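Type II restriction enzyme MspI (Moraxella sp., PDB 1SA3) recognises the palindromic double-stranded DNA sequence 5'-CCGG-3' and cuts each strand after the first cytosine, leaving terminal 5'-phosphates. Local coordinates at residues N156-K161 with W247-G252. Sequence-based numbering, arbitrary orientation.
With nucleotides of chain B.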
loop_
_atom_site.group_PDB
_atom_site.type_symbol
_atom_site.label_atom_id
_atom_site.label_comp_id
_atom_site.label_asym_id
_atom_site.label_seq_id
_atom_site.Cartn_x
_atom_site.Cartn_y
_atom_site.Cartn_z
ATOM N N ASN E 156 -0.648 -19.891 14.004
ATOM C CA ASN E 156 -1.568 -20.856 14.592
ATOM C C ASN E 156 -2.440 -20.324 15.716
ATOM O O ASN E 156 -3.600 -20.710 15.827
ATOM C CB ASN E 156 -0.806 -22.090 15.083
ATOM C CG ASN E 156 -0.370 -22.982 13.946
ATOM O OD1 ASN E 156 -1.106 -23.169 12.973
ATOM N ND2 ASN E 156 0.824 -23.549 14.061
ATOM N N ASP E 157 -1.887 -19.452 16.555
ATOM C CA ASP E 157 -2.639 -18.894 17.673
ATOM C C ASP E 157 -3.535 -17.731 17.243
ATOM O O ASP E 157 -4.490 -17.385 17.937
ATOM C CB ASP E 157 -1.685 -18.410 18.775
ATOM C CG ASP E 157 -0.947 -19.551 19.465
ATOM O OD1 ASP E 157 -1.342 -20.719 19.294
ATOM O OD2 ASP E 157 0.025 -19.270 20.196
ATOM N N GLN E 158 -3.209 -17.142 16.096
ATOM C CA GLN E 158 -3.928 -16.004 15.527
ATOM C C GLN E 158 -3.650 -14.702 16.274
ATOM O O GLN E 158 -4.348 -13.709 16.110
ATOM C CB GLN E 158 -5.437 -16.301 15.437
ATOM C CG GLN E 158 -5.743 -17.434 14.446
ATOM C CD GLN E 158 -7.218 -17.569 14.088
ATOM O OE1 GLN E 158 -8.095 -17.409 14.933
ATOM N NE2 GLN E 158 -7.490 -17.892 12.836
ATOM N N SER E 159 -2.594 -14.715 17.080
ATOM C CA SER E 159 -2.159 -13.551 17.830
ATOM C C SER E 159 -0.936 -13.979 18.623
ATOM O O SER E 159 -0.493 -15.126 18.518
ATOM C CB SER E 159 -3.241 -13.057 18.796
ATOM O OG SER E 159 -3.196 -13.780 20.016
ATOM N N ALA E 160 -0.400 -13.064 19.422
ATOM C CA ALA E 160 0.779 -13.361 20.223
ATOM C C ALA E 160 0.392 -13.573 21.687
ATOM O O ALA E 160 1.262 -13.647 22.555
ATOM C CB ALA E 160 1.778 -12.216 20.108
ATOM N N LYS E 161 -0.908 -13.688 21.949
ATOM C CA LYS E 161 -1.405 -13.848 23.317
ATOM C C LYS E 161 -0.857 -15.047 24.096
ATOM O O LYS E 161 -0.824 -15.020 25.324
ATOM C CB LYS E 161 -2.942 -13.888 23.332
ATOM C CG LYS E 161 -3.568 -15.194 22.859
ATOM C CD LYS E 161 -5.096 -15.149 22.960
ATOM C CE LYS E 161 -5.729 -16.490 22.597
ATOM N NZ LYS E 161 -7.210 -16.480 22.745
ATOM N N TRP E 247 0.750 -7.327 13.322
ATOM C CA TRP E 247 0.531 -8.740 13.021
ATOM C C TRP E 247 -0.803 -9.238 13.581
ATOM O O TRP E 247 -1.074 -9.096 14.772
ATOM C CB TRP E 247 1.646 -9.596 13.640
ATOM C CG TRP E 247 3.020 -9.401 13.063
ATOM C CD1 TRP E 247 3.536 -8.264 12.528
ATOM C CD2 TRP E 247 4.079 -10.375 13.042
ATOM N NE1 TRP E 247 4.855 -8.460 12.176
ATOM C CE2 TRP E 247 5.211 -9.750 12.480
ATOM C CE3 TRP E 247 4.173 -11.714 13.449
ATOM C CZ2 TRP E 247 6.431 -10.416 12.313
ATOM C CZ3 TRP E 247 5.392 -12.380 13.284
ATOM C CH2 TRP E 247 6.502 -11.724 12.718
ATOM N N THR E 248 -1.634 -9.834 12.736
ATOM C CA THR E 248 -2.900 -10.371 13.219
ATOM C C THR E 248 -3.302 -11.552 12.334
ATOM O O THR E 248 -2.438 -12.165 11.695
ATOM C CB THR E 248 -3.997 -9.267 13.270
ATOM O OG1 THR E 248 -5.220 -9.827 13.765
ATOM C CG2 THR E 248 -4.218 -8.657 11.901
ATOM N N TYR E 249 -4.582 -11.903 12.285
ATOM C CA TYR E 249 -4.962 -13.048 11.469
ATOM C C TYR E 249 -5.980 -12.766 10.375
ATOM O O TYR E 249 -6.793 -11.838 10.471
ATOM C CB TYR E 249 -5.472 -14.203 12.354
ATOM C CG TYR E 249 -6.898 -14.059 12.856
ATOM C CD1 TYR E 249 -7.198 -13.313 14.000
ATOM C CD2 TYR E 249 -7.949 -14.692 12.194
ATOM C CE1 TYR E 249 -8.517 -13.213 14.472
ATOM C CE2 TYR E 249 -9.260 -14.592 12.649
ATOM C CZ TYR E 249 -9.538 -13.859 13.784
ATOM O OH TYR E 249 -10.844 -13.784 14.211
ATOM N N ALA E 250 -5.902 -13.571 9.323
ATOM C CA ALA E 250 -6.811 -13.471 8.191
ATOM C C ALA E 250 -7.987 -14.359 8.564
ATOM O O ALA E 250 -7.799 -15.515 8.936
ATOM C CB ALA E 250 -6.134 -13.986 6.914
ATOM N N SER E 251 -9.195 -13.813 8.492
ATOM C CA SER E 251 -10.404 -14.557 8.843
ATOM C C SER E 251 -11.057 -15.213 7.639
ATOM O O SER E 251 -12.007 -15.982 7.787
ATOM C CB SER E 251 -11.425 -13.607 9.462
ATOM O OG SER E 251 -11.681 -12.549 8.557
ATOM N N GLY E 252 -10.544 -14.898 6.455
ATOM C CA GLY E 252 -11.119 -15.403 5.223
ATOM C C GLY E 252 -11.186 -16.888 4.927
ATOM O O GLY E 252 -12.087 -17.312 4.203
ATOM P P DC B 3 -1.540 -9.797 20.690
ATOM O OP1 DC B 3 -1.061 -10.542 21.889
ATOM O OP2 DC B 3 -0.976 -10.125 19.352
ATOM O "O5'" DC B 3 -3.114 -9.984 20.631
ATOM C "C5'" DC B 3 -3.911 -9.617 21.751
ATOM C "C4'" DC B 3 -5.377 -9.692 21.402
ATOM O "O4'" DC B 3 -5.746 -8.590 20.541
ATOM C "C3'" DC B 3 -5.826 -10.969 20.690
ATOM O "O3'" DC B 3 -7.018 -11.440 21.317
ATOM C "C2'" DC B 3 -6.120 -10.504 19.271
ATOM C "C1'" DC B 3 -6.582 -9.079 19.509
ATOM N N1 DC B 3 -6.488 -8.155 18.366
ATOM C C2 DC B 3 -7.634 -7.433 17.999
ATOM O O2 DC B 3 -8.680 -7.603 18.640
ATOM N N3 DC B 3 -7.571 -6.570 16.960
ATOM C C4 DC B 3 -6.429 -6.413 16.293
ATOM N N4 DC B 3 -6.421 -5.550 15.271
ATOM C C5 DC B 3 -5.245 -7.136 16.643
ATOM C C6 DC B 3 -5.319 -7.988 17.676
ATOM P P DC B 4 -7.728 -12.773 20.788
ATOM O OP1 DC B 4 -8.222 -13.478 21.999
ATOM O OP2 DC B 4 -6.828 -13.480 19.849
ATOM O "O5'" DC B 4 -8.987 -12.224 19.981
ATOM C "C5'" DC B 4 -9.981 -11.451 20.654
ATOM C "C4'" DC B 4 -11.104 -11.082 19.714
ATOM O "O4'" DC B 4 -10.649 -10.085 18.770
ATOM C "C3'" DC B 4 -11.693 -12.225 18.883
ATOM O "O3'" DC B 4 -13.119 -12.079 18.804
ATOM C "C2'" DC B 4 -11.084 -11.991 17.513
ATOM C "C1'" DC B 4 -11.055 -10.480 17.471
ATOM N N1 DC B 4 -10.125 -9.898 16.489
ATOM C C2 DC B 4 -10.609 -8.926 15.608
ATOM O O2 DC B 4 -11.789 -8.553 15.721
ATOM N N3 DC B 4 -9.785 -8.418 14.658
ATOM C C4 DC B 4 -8.522 -8.842 14.578
ATOM N N4 DC B 4 -7.746 -8.333 13.614
ATOM C C5 DC B 4 -7.996 -9.816 15.480
ATOM C C6 DC B 4 -8.825 -10.309 16.415
ATOM P P DC B 5 -14.019 -13.269 18.203
ATOM O OP1 DC B 5 -15.216 -13.380 19.079
ATOM O OP2 DC B 5 -13.197 -14.470 17.927
ATOM O "O5'" DC B 5 -14.547 -12.732 16.799
ATOM C "C5'" DC B 5 -13.672 -12.129 15.865
ATOM C "C4'" DC B 5 -14.457 -11.267 14.907
ATOM O "O4'" DC B 5 -13.538 -10.321 14.314
ATOM C "C3'" DC B 5 -15.144 -12.010 13.753
ATOM O "O3'" DC B 5 -16.490 -11.559 13.564
ATOM C "C2'" DC B 5 -14.298 -11.655 12.544
ATOM C "C1'" DC B 5 -13.690 -10.313 12.911
ATOM N N1 DC B 5 -12.364 -10.105 12.316
ATOM C C2 DC B 5 -12.198 -9.037 11.452
ATOM O O2 DC B 5 -13.150 -8.267 11.284
ATOM N N3 DC B 5 -11.013 -8.870 10.820
ATOM C C4 DC B 5 -10.007 -9.722 11.052
ATOM N N4 DC B 5 -8.861 -9.528 10.395
ATOM C C5 DC B 5 -10.136 -10.806 11.965
ATOM C C6 DC B 5 -11.320 -10.958 12.575
HETATM O O HOH W 1 -4.643 -11.032 16.147
HETATM O O HOH W 2 -6.338 -17.540 10.248
#
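Gln158 and Tyr249 bring the two backbones closest, their CA atoms 5.1 Å apart, where the turn after helix 146-157 meets the end of strand 246-249. Gln158, the first residue past the helix, takes a positive phi (74°), and two waters bridge the segments: one donates a hydrogen bond to Gln158 O and is also bonded to Thr248 OG1, the other accepts from Gln158 NE2 and donates to Ala250 O. In direct contact, the amide stacks while Gln158 CB and CG pack against Tyr249 CB and CG. The Gln158 amide lies over one face of the Tyr249 ring, the planes 22° apart, with OE1 above the ring centre and NE2 3.3 Å from Tyr249 CD2. Glutamine suits this place because its flat amide can stack while NE2 still reaches the water.

Tyrosine offers a second face: DC5 of chain B packs there, its C5 3.6 Å above the ring plane and offset toward the rim. DC4 of chain B meets the ring edge, so the phenol is wedged between protein and DNA. Tyr249 CG sits between its own N and carbonyl carbon (chi1 79°), which carries the ring across to Gln158 while the main-chain O accepts from DC5 N4 of chain B at 3.1 Å. Thr248 OG1 takes a 2.9 Å bond from DC4 N4 of chain B, a hydroxyl suiting the site because it can accept from the base amino group while also bonding the water.

Beyond Gln158, Ser159 OG accepts from Lys161 N at 3.0 Å, its hydroxyl making an ST turn possible. Ala160 N bonds OP2 of DC3 of chain B, also 3.0 Å, and Lys161 NZ hydrogen-bonds OP1 of DC4 of chain B, its positive charge suiting a phosphate. Turn and strand end thus form part of the DNA-recognition surface of this PDDEXK-clan endonuclease, one gripping backbone phosphates and the other reading cytosine amino groups, away from the sodium site at Glu35, Asp84 and Asp99.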